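PDB 6WQ0: structural protein from unclassified Rudivirus, which self-assembles into a helical, rod-shaped nucleocapsid, wrapping around the viral DNA and keeping it in the A-form. Local coordinates for residues 36-39 / 40-44; 98-101 / 102-106; 46-49 / 50-53. All blocks are in the same frame, centred on the assembly; numbering follows the deposited sequence.

Contact 1: residues 36-39 / 40-44; sequences NVAP and IAQGN. With nucleotides of chain A.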
loop_
_atom_site.group_PDB
_atom_site.type_symbol
_atom_site.label_atom_id
_atom_site.label_comp_id
_atom_site.label_asym_id
_atom_site.label_seq_id
_atom_site.Cartn_x
_atom_site.Cartn_y
_atom_site.Cartn_z
ATOM N N ASN C 36 49.521 -14.317 24.961
ATOM C CA ASN C 36 50.669 -13.445 24.745
ATOM C C ASN C 36 51.970 -14.099 25.188
ATOM O O ASN C 36 53.004 -13.925 24.536
ATOM C CB ASN C 36 50.458 -12.119 25.472
ATOM C CG ASN C 36 49.946 -11.033 24.559
ATOM O OD1 ASN C 36 50.628 -10.621 23.629
ATOM N ND2 ASN C 36 48.739 -10.571 24.811
ATOM N N VAL C 37 51.952 -14.859 26.288
ATOM C CA VAL C 37 53.186 -15.473 26.776
ATOM C C VAL C 37 53.443 -16.861 26.201
ATOM O O VAL C 37 54.441 -17.488 26.572
ATOM C CB VAL C 37 53.232 -15.577 28.315
ATOM C CG1 VAL C 37 53.086 -14.213 28.951
ATOM C CG2 VAL C 37 52.176 -16.537 28.825
ATOM N N ALA C 38 52.576 -17.367 25.324
ATOM C CA ALA C 38 52.787 -18.702 24.764
ATOM C C ALA C 38 54.121 -18.885 24.044
ATOM O O ALA C 38 54.818 -19.872 24.340
ATOM C CB ALA C 38 51.610 -19.059 23.855
ATOM N N PRO C 39 54.533 -18.028 23.096
ATOM C CA PRO C 39 55.807 -18.296 22.401
ATOM C C PRO C 39 57.032 -18.225 23.297
ATOM O O PRO C 39 57.961 -19.028 23.139
ATOM C CB PRO C 39 55.838 -17.221 21.307
ATOM C CG PRO C 39 54.900 -16.187 21.749
ATOM C CD PRO C 39 53.824 -16.894 22.478
ATOM N N ILE C 40 57.055 -17.292 24.245
ATOM C CA ILE C 40 58.189 -17.180 25.157
ATOM C C ILE C 40 58.265 -18.406 26.057
ATOM O O ILE C 40 59.353 -18.916 26.349
ATOM C CB ILE C 40 58.087 -15.872 25.966
ATOM C CG1 ILE C 40 57.984 -14.675 25.021
ATOM C CG2 ILE C 40 59.284 -15.702 26.876
ATOM C CD1 ILE C 40 56.577 -14.193 24.795
ATOM N N ALA C 41 57.110 -18.904 26.497
ATOM C CA ALA C 41 57.073 -20.107 27.320
ATOM C C ALA C 41 57.561 -21.324 26.547
ATOM O O ALA C 41 58.323 -22.140 27.083
ATOM C CB ALA C 41 55.656 -20.339 27.834
ATOM N N GLN C 42 57.123 -21.471 25.292
ATOM C CA GLN C 42 57.635 -22.549 24.452
ATOM C C GLN C 42 59.145 -22.458 24.303
ATOM O O GLN C 42 59.843 -23.477 24.353
ATOM C CB GLN C 42 56.977 -22.515 23.077
ATOM C CG GLN C 42 55.507 -22.823 23.073
ATOM C CD GLN C 42 54.864 -22.468 21.758
ATOM O OE1 GLN C 42 55.547 -22.203 20.776
ATOM N NE2 GLN C 42 53.541 -22.450 21.733
ATOM N N GLY C 43 59.667 -21.244 24.123
ATOM C CA GLY C 43 61.102 -21.084 23.965
ATOM C C GLY C 43 61.887 -21.424 25.217
ATOM O O GLY C 43 62.957 -22.030 25.140
ATOM N N ASN C 44 61.373 -21.045 26.385
ATOM C CA ASN C 44 62.049 -21.398 27.631
ATOM C C ASN C 44 62.030 -22.904 27.857
ATOM O O ASN C 44 63.033 -23.491 28.287
ATOM C CB ASN C 44 61.400 -20.678 28.813
ATOM C CG ASN C 44 61.641 -19.191 28.794
ATOM O OD1 ASN C 44 62.717 -18.731 28.438
ATOM N ND2 ASN C 44 60.634 -18.428 29.174
ATOM P P DA A 147 61.975 -23.412 33.382
ATOM O OP1 DA A 147 62.834 -22.483 32.641
ATOM O OP2 DA A 147 61.769 -23.243 34.823
ATOM O "O5'" DA A 147 60.534 -23.397 32.706
ATOM C "C5'" DA A 147 60.405 -23.193 31.326
ATOM C "C4'" DA A 147 58.953 -23.236 30.901
ATOM O "O4'" DA A 147 58.359 -24.497 31.279
ATOM C "C3'" DA A 147 58.051 -22.233 31.565
ATOM O "O3'" DA A 147 58.217 -20.955 31.002
ATOM C "C2'" DA A 147 56.697 -22.829 31.223
ATOM C "C1'" DA A 147 56.968 -24.302 31.497
ATOM N N9 DA A 147 56.639 -24.691 32.863
ATOM C C8 DA A 147 57.508 -24.948 33.878
ATOM N N7 DA A 147 56.926 -25.259 35.004
ATOM C C5 DA A 147 55.584 -25.197 34.710
ATOM C C6 DA A 147 54.441 -25.408 35.489
ATOM N N6 DA A 147 54.486 -25.758 36.773
ATOM N N1 DA A 147 53.243 -25.265 34.892
ATOM C C2 DA A 147 53.204 -24.918 33.605
ATOM N N3 DA A 147 54.212 -24.681 32.777
ATOM C C4 DA A 147 55.386 -24.843 33.398
ATOM P P DT A 148 58.041 -19.650 31.913
ATOM O OP1 DT A 148 58.380 -18.509 31.057
ATOM O OP2 DT A 148 58.780 -19.862 33.166
ATOM O "O5'" DT A 148 56.479 -19.599 32.246
ATOM C "C5'" DT A 148 55.555 -19.283 31.224
ATOM C "C4'" DT A 148 54.115 -19.468 31.674
ATOM O "O4'" DT A 148 53.900 -20.800 32.192
ATOM C "C3'" DT A 148 53.659 -18.601 32.815
ATOM O "O3'" DT A 148 53.449 -17.273 32.391
ATOM C "C2'" DT A 148 52.352 -19.296 33.151
ATOM C "C1'" DT A 148 52.766 -20.764 33.051
ATOM N N1 DT A 148 53.126 -21.335 34.364
ATOM C C2 DT A 148 52.130 -21.631 35.264
ATOM O O2 DT A 148 50.952 -21.460 35.041
ATOM N N3 DT A 148 52.567 -22.130 36.447
ATOM C C4 DT A 148 53.865 -22.353 36.822
ATOM O O4 DT A 148 54.155 -22.814 37.914
ATOM C C5 DT A 148 54.855 -22.021 35.836
ATOM C C7 DT A 148 56.304 -22.221 36.134
ATOM C C6 DT A 148 54.444 -21.530 34.672
#

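Contact 2: residues 98-101 / 102-106; sequences NMVA and GLKAY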
loop_
_atom_site.group_PDB
_atom_site.type_symbol
_atom_site.label_atom_id
_atom_site.label_comp_id
_atom_site.label_asym_id
_atom_site.label_seq_id
_atom_site.Cartn_x
_atom_site.Cartn_y
_atom_site.Cartn_z
ATOM N N ASN C 98 80.748 -26.961 46.305
ATOM C CA ASN C 98 80.072 -26.726 47.578
ATOM C C ASN C 98 78.636 -27.232 47.541
ATOM O O ASN C 98 78.178 -27.908 48.471
ATOM C CB ASN C 98 80.098 -25.238 47.922
ATOM C CG ASN C 98 81.490 -24.729 48.208
ATOM O OD1 ASN C 98 82.426 -25.506 48.365
ATOM N ND2 ASN C 98 81.631 -23.414 48.278
ATOM N N MET C 99 77.908 -26.914 46.472
ATOM C CA MET C 99 76.517 -27.344 46.402
ATOM C C MET C 99 76.386 -28.853 46.264
ATOM O O MET C 99 75.447 -29.433 46.812
ATOM C CB MET C 99 75.782 -26.645 45.264
ATOM C CG MET C 99 75.356 -25.239 45.614
ATOM S SD MET C 99 73.986 -24.672 44.610
ATOM C CE MET C 99 72.658 -25.614 45.350
ATOM N N VAL C 100 77.312 -29.512 45.570
ATOM C CA VAL C 100 77.240 -30.965 45.456
ATOM C C VAL C 100 77.494 -31.623 46.808
ATOM O O VAL C 100 76.796 -32.571 47.191
ATOM C CB VAL C 100 78.217 -31.466 44.376
ATOM C CG1 VAL C 100 78.481 -32.946 44.532
ATOM C CG2 VAL C 100 77.658 -31.178 43.002
ATOM N N ALA C 101 78.482 -31.129 47.557
ATOM C CA ALA C 101 78.717 -31.662 48.896
ATOM C C ALA C 101 77.506 -31.450 49.800
ATOM O O ALA C 101 77.105 -32.357 50.543
ATOM C CB ALA C 101 79.962 -31.020 49.504
ATOM N N GLY C 102 76.907 -30.259 49.745
ATOM C CA GLY C 102 75.735 -29.993 50.563
ATOM C C GLY C 102 74.539 -30.847 50.190
ATOM O O GLY C 102 73.781 -31.280 51.059
ATOM N N LEU C 103 74.362 -31.115 48.898
ATOM C CA LEU C 103 73.261 -31.965 48.457
ATOM C C LEU C 103 73.464 -33.408 48.891
ATOM O O LEU C 103 72.503 -34.085 49.277
ATOM C CB LEU C 103 73.119 -31.880 46.944
ATOM C CG LEU C 103 72.513 -30.584 46.425
ATOM C CD1 LEU C 103 72.432 -30.612 44.915
ATOM C CD2 LEU C 103 71.153 -30.372 47.045
ATOM N N LYS C 104 74.699 -33.905 48.819
ATOM C CA LYS C 104 74.960 -35.251 49.312
ATOM C C LYS C 104 74.681 -35.347 50.804
ATOM O O LYS C 104 74.052 -36.307 51.261
ATOM C CB LYS C 104 76.395 -35.668 49.005
ATOM C CG LYS C 104 76.696 -35.768 47.531
ATOM C CD LYS C 104 78.032 -36.422 47.270
ATOM C CE LYS C 104 78.070 -37.816 47.846
ATOM N NZ LYS C 104 79.358 -38.485 47.537
ATOM N N ALA C 105 75.140 -34.363 51.582
ATOM C CA ALA C 105 74.819 -34.345 53.007
ATOM C C ALA C 105 73.312 -34.372 53.226
ATOM O O ALA C 105 72.801 -35.162 54.028
ATOM C CB ALA C 105 75.434 -33.115 53.669
ATOM N N TYR C 106 72.588 -33.514 52.504
ATOM C CA TYR C 106 71.133 -33.459 52.593
ATOM C C TYR C 106 70.508 -34.830 52.384
ATOM O O TYR C 106 69.739 -35.308 53.224
ATOM C CB TYR C 106 70.613 -32.465 51.553
ATOM C CG TYR C 106 69.113 -32.313 51.455
ATOM C CD1 TYR C 106 68.299 -32.448 52.566
ATOM C CD2 TYR C 106 68.518 -31.996 50.246
ATOM C CE1 TYR C 106 66.937 -32.297 52.468
ATOM C CE2 TYR C 106 67.159 -31.840 50.139
ATOM C CZ TYR C 106 66.373 -31.992 51.250
ATOM O OH TYR C 106 65.015 -31.837 51.139
#

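Contact 3: residues 46-49 / 50-53; sequences QTNV and PKFT. With nucleotides of chain A.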
loop_
_atom_site.group_PDB
_atom_site.type_symbol
_atom_site.label_atom_id
_atom_site.label_comp_id
_atom_site.label_asym_id
_atom_site.label_seq_id
_atom_site.Cartn_x
_atom_site.Cartn_y
_atom_site.Cartn_z
ATOM N N GLN C 46 61.879 -25.252 25.508
ATOM C CA GLN C 46 62.817 -25.845 24.562
ATOM C C GLN C 46 64.260 -25.589 24.956
ATOM O O GLN C 46 65.133 -26.415 24.678
ATOM C CB GLN C 46 62.570 -25.299 23.163
ATOM C CG GLN C 46 61.286 -25.747 22.522
ATOM C CD GLN C 46 60.956 -24.933 21.296
ATOM O OE1 GLN C 46 61.643 -23.967 20.979
ATOM N NE2 GLN C 46 59.897 -25.314 20.599
ATOM N N THR C 47 64.535 -24.451 25.583
ATOM C CA THR C 47 65.903 -24.147 25.974
ATOM C C THR C 47 66.345 -25.003 27.152
ATOM O O THR C 47 67.502 -25.429 27.212
ATOM C CB THR C 47 66.022 -22.657 26.301
ATOM O OG1 THR C 47 65.791 -21.891 25.115
ATOM C CG2 THR C 47 67.393 -22.317 26.849
ATOM N N ASN C 48 65.439 -25.297 28.083
ATOM C CA ASN C 48 65.872 -25.859 29.357
ATOM C C ASN C 48 65.616 -27.348 29.551
ATOM O O ASN C 48 66.425 -28.004 30.204
ATOM C CB ASN C 48 65.222 -25.095 30.513
ATOM C CG ASN C 48 65.792 -23.717 30.671
ATOM O OD1 ASN C 48 66.950 -23.557 31.043
ATOM N ND2 ASN C 48 64.988 -22.704 30.383
ATOM N N VAL C 49 64.527 -27.906 29.034
ATOM C CA VAL C 49 64.138 -29.266 29.415
ATOM C C VAL C 49 65.072 -30.362 28.888
ATOM O O VAL C 49 65.262 -31.369 29.590
ATOM C CB VAL C 49 62.680 -29.534 29.005
ATOM C CG1 VAL C 49 62.250 -30.931 29.397
ATOM C CG2 VAL C 49 61.778 -28.522 29.668
ATOM N N PRO C 50 65.675 -30.243 27.690
ATOM C CA PRO C 50 66.592 -31.310 27.236
ATOM C C PRO C 50 67.692 -31.682 28.223
ATOM O O PRO C 50 68.020 -32.871 28.366
ATOM C CB PRO C 50 67.171 -30.721 25.947
ATOM C CG PRO C 50 66.111 -29.875 25.424
ATOM C CD PRO C 50 65.376 -29.306 26.591
ATOM N N LYS C 51 68.265 -30.693 28.914
ATOM C CA LYS C 51 69.325 -30.952 29.879
ATOM C C LYS C 51 68.859 -31.818 31.036
ATOM O O LYS C 51 69.692 -32.402 31.733
ATOM C CB LYS C 51 69.871 -29.638 30.431
ATOM C CG LYS C 51 70.137 -28.579 29.390
ATOM C CD LYS C 51 70.434 -27.244 30.042
ATOM C CE LYS C 51 70.545 -26.152 29.003
ATOM N NZ LYS C 51 70.552 -24.800 29.609
ATOM N N PHE C 52 67.555 -31.898 31.268
ATOM C CA PHE C 52 67.006 -32.697 32.349
ATOM C C PHE C 52 66.436 -34.022 31.872
ATOM O O PHE C 52 66.520 -35.017 32.598
ATOM C CB PHE C 52 65.934 -31.892 33.091
ATOM C CG PHE C 52 66.460 -30.635 33.726
ATOM C CD1 PHE C 52 66.512 -29.455 33.015
ATOM C CD2 PHE C 52 66.920 -30.641 35.027
ATOM C CE1 PHE C 52 67.010 -28.310 33.588
ATOM C CE2 PHE C 52 67.411 -29.498 35.601
ATOM C CZ PHE C 52 67.456 -28.333 34.881
ATOM N N THR C 53 65.895 -34.070 30.654
ATOM C CA THR C 53 65.520 -35.357 30.074
ATOM C C THR C 53 66.739 -36.258 29.898
ATOM O O THR C 53 66.679 -37.469 30.165
ATOM C CB THR C 53 64.819 -35.147 28.737
ATOM O OG1 THR C 53 65.700 -34.462 27.845
ATOM C CG2 THR C 53 63.572 -34.321 28.916
ATOM P P DT A 146 64.522 -26.586 37.520
ATOM O OP1 DT A 146 65.673 -25.758 37.132
ATOM O OP2 DT A 146 63.714 -26.200 38.683
ATOM O "O5'" DT A 146 63.517 -26.738 36.282
ATOM C "C5'" DT A 146 64.009 -27.032 34.981
ATOM C "C4'" DT A 146 62.879 -27.148 33.966
ATOM O "O4'" DT A 146 62.004 -28.249 34.307
ATOM C "C3'" DT A 146 61.936 -25.974 33.892
ATOM O "O3'" DT A 146 62.504 -24.909 33.153
ATOM C "C2'" DT A 146 60.758 -26.599 33.156
ATOM C "C1'" DT A 146 60.705 -27.992 33.780
ATOM N N1 DT A 146 59.696 -28.108 34.875
ATOM C C2 DT A 146 58.367 -28.338 34.566
ATOM O O2 DT A 146 57.954 -28.463 33.433
ATOM N N3 DT A 146 57.536 -28.414 35.643
ATOM C C4 DT A 146 57.885 -28.280 36.965
ATOM O O4 DT A 146 57.063 -28.364 37.868
ATOM C C5 DT A 146 59.285 -28.038 37.215
ATOM C C7 DT A 146 59.785 -27.877 38.617
ATOM C C6 DT A 146 60.107 -27.964 36.172
#

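Contact 1: residues 36-39 / 40-44
The pyrrolidine ring of P39 and the side chain of I40 lie slantwise to each other on helix 27-48, CG of P39 standing 4.0 Å from CD1 of I40. In I40, chi1 (-56°) puts CG1 beside the backbone N, and the turn about chi2 (98°) then brings CD1 to 3.6 Å from N36 O. On another side, Q42 folds its methylene CG against A38 O and runs on extended, its amide NE2 ending near CB of A38 without bonding to A38 O. Three backbone bonds hold these positions: A41 N to V37 O, Q42 N to A38 O and G43 N to P39 O. P39 has no N-H for the preceding turn, and the helix kinks there.

V37, A41 and N44 face DNA of chain A. V37 CG2 lies near O3' of DT148, and A41 CB is 3.6 Å from C5' of the same nucleotide. N44 CB approaches C5' of DA147 at 3.7 Å. N44 adds the polar touch: its ND2 gives a bent hydrogen bond of 2.9 Å to OP1 of DT148 (135° at the hydrogen), while OD1 has a weak bond to Q12 of a second subunit. I40 packs on A19 of that subunit, and A38 and Q42 on F21 and N18 of a third.

Small apolar groups along the sugar-phosphate backbone are consistent with the non-specific desolvation by which the coat protein keeps the DNA in the A-form, and to them N44 adds a neutral amide bond to a phosphate.

Contact 2: residues 98-101 / 102-106
L103 N bonds to M99 O across 2.9 Å, and CG of L103 lies beside the same oxygen. One residue on, K104 repeats the pattern, its N bonding to V100 O and its CG resting close to that oxygen. Both side chains hold CG anti to the carbonyl carbon (chi1 -74° in L103, -64° in K104), and this rotamer turns CG back toward the carbonyl of the preceding turn. The lysine's CD reaches only the fringe of V100, 4.4 Å from its CG1. A105 contributes just a methyl, CB 3.6 Å from A101 O.

Behind this first shell stands the backbone of helix 94-111, an unbroken run of i to i+4 bonds: G102 N to N98 O, then L103, K104 and A105 to M99, V100 and A101. G102, buried and without a side chain, sits among them.

The outer shell is polar as well as apolar. K104 bends at chi3 and carries NZ to a salt bridge with D119, while L103 packs on Y79 of helix 71-89 and V100 on T122 and L126 of helix 115-126. Y106 stacks its ring on Y106 of a third subunit, and its OH bonds to Y111 OH and to a DNA phosphate.

A division of labour follows. The lysine's charge is paired within the subunit, linking helix 94-111 to D119 of helix 115-126. The tyrosine hydroxyl, which also has a weak bond to K82 NZ of the third subunit, takes part in holding the phosphate.

Contact 3: residues 46-49 / 50-53
V49 O, just before helix 50-64, accepts two backbone donors, the N-H of F52 and that of T53. T53 N lies 3.0 Å from V49 O, the bond nearly straight at the hydrogen (164°). The F52 bond, 2.9 Å from N to V49 O, arrives from well above the carbonyl plane, 52° out of it. P50 brings no N-H, which suits the first turn of a helix, where amides lack a carbonyl to bond. Its own carbonyl is well used: T53 OG1 donates to P50 O over 2.9 Å, and S54 OG donates to it too. The threonine's methyl, CG2, meanwhile packs 3.7 Å from CG1 of V49, the two side chains crossing at about a right angle.

N48 O faces carbon instead. The F52 ring presents its edge, N48 O lying in the plane of the ring beside CD1, and the methylenes of K51 pass alongside. That lysine, extended beyond CG, brings CE 3.6 Å from T47 O, and its NZ gives a hydrogen bond to N88 OD1. N48 ND2 is satisfied by N44 O a turn earlier, and its OD1 has a weak hydrogen bond to N88 ND2.

Over one face of the F52 ring sits C5' of DT146 of chain A, 3.5 Å from CE1 and offset toward the rim, an apolar contact with the DNA backbone.

The whole forms the bend between helix 27-48 and helix 50-64; F52 packs on L81 and A84 of helix 71-89, and N88, the partner of K51 and more weakly of N48, lies on that same helix.

In sequence the order is contact 1, contact 3, contact 2. Contacts 1 and 3 share helix 27-48 and adjoin directly, their centres about 15 Å apart on the same side of the chain's centre; contact 3 then turns the chain into helix 50-64. Contact 2 belongs to helix 94-111, its centre about 33 Å from that of contact 1, on the opposite side of the chain's centre, and about 23 Å from that of contact 3. There is no strand in this all-helical protein, yet all three sites reach DNA and the third subunit. Separate helices of one chain thus serve both the DNA wrapping and the assembly of the helical nucleocapsid.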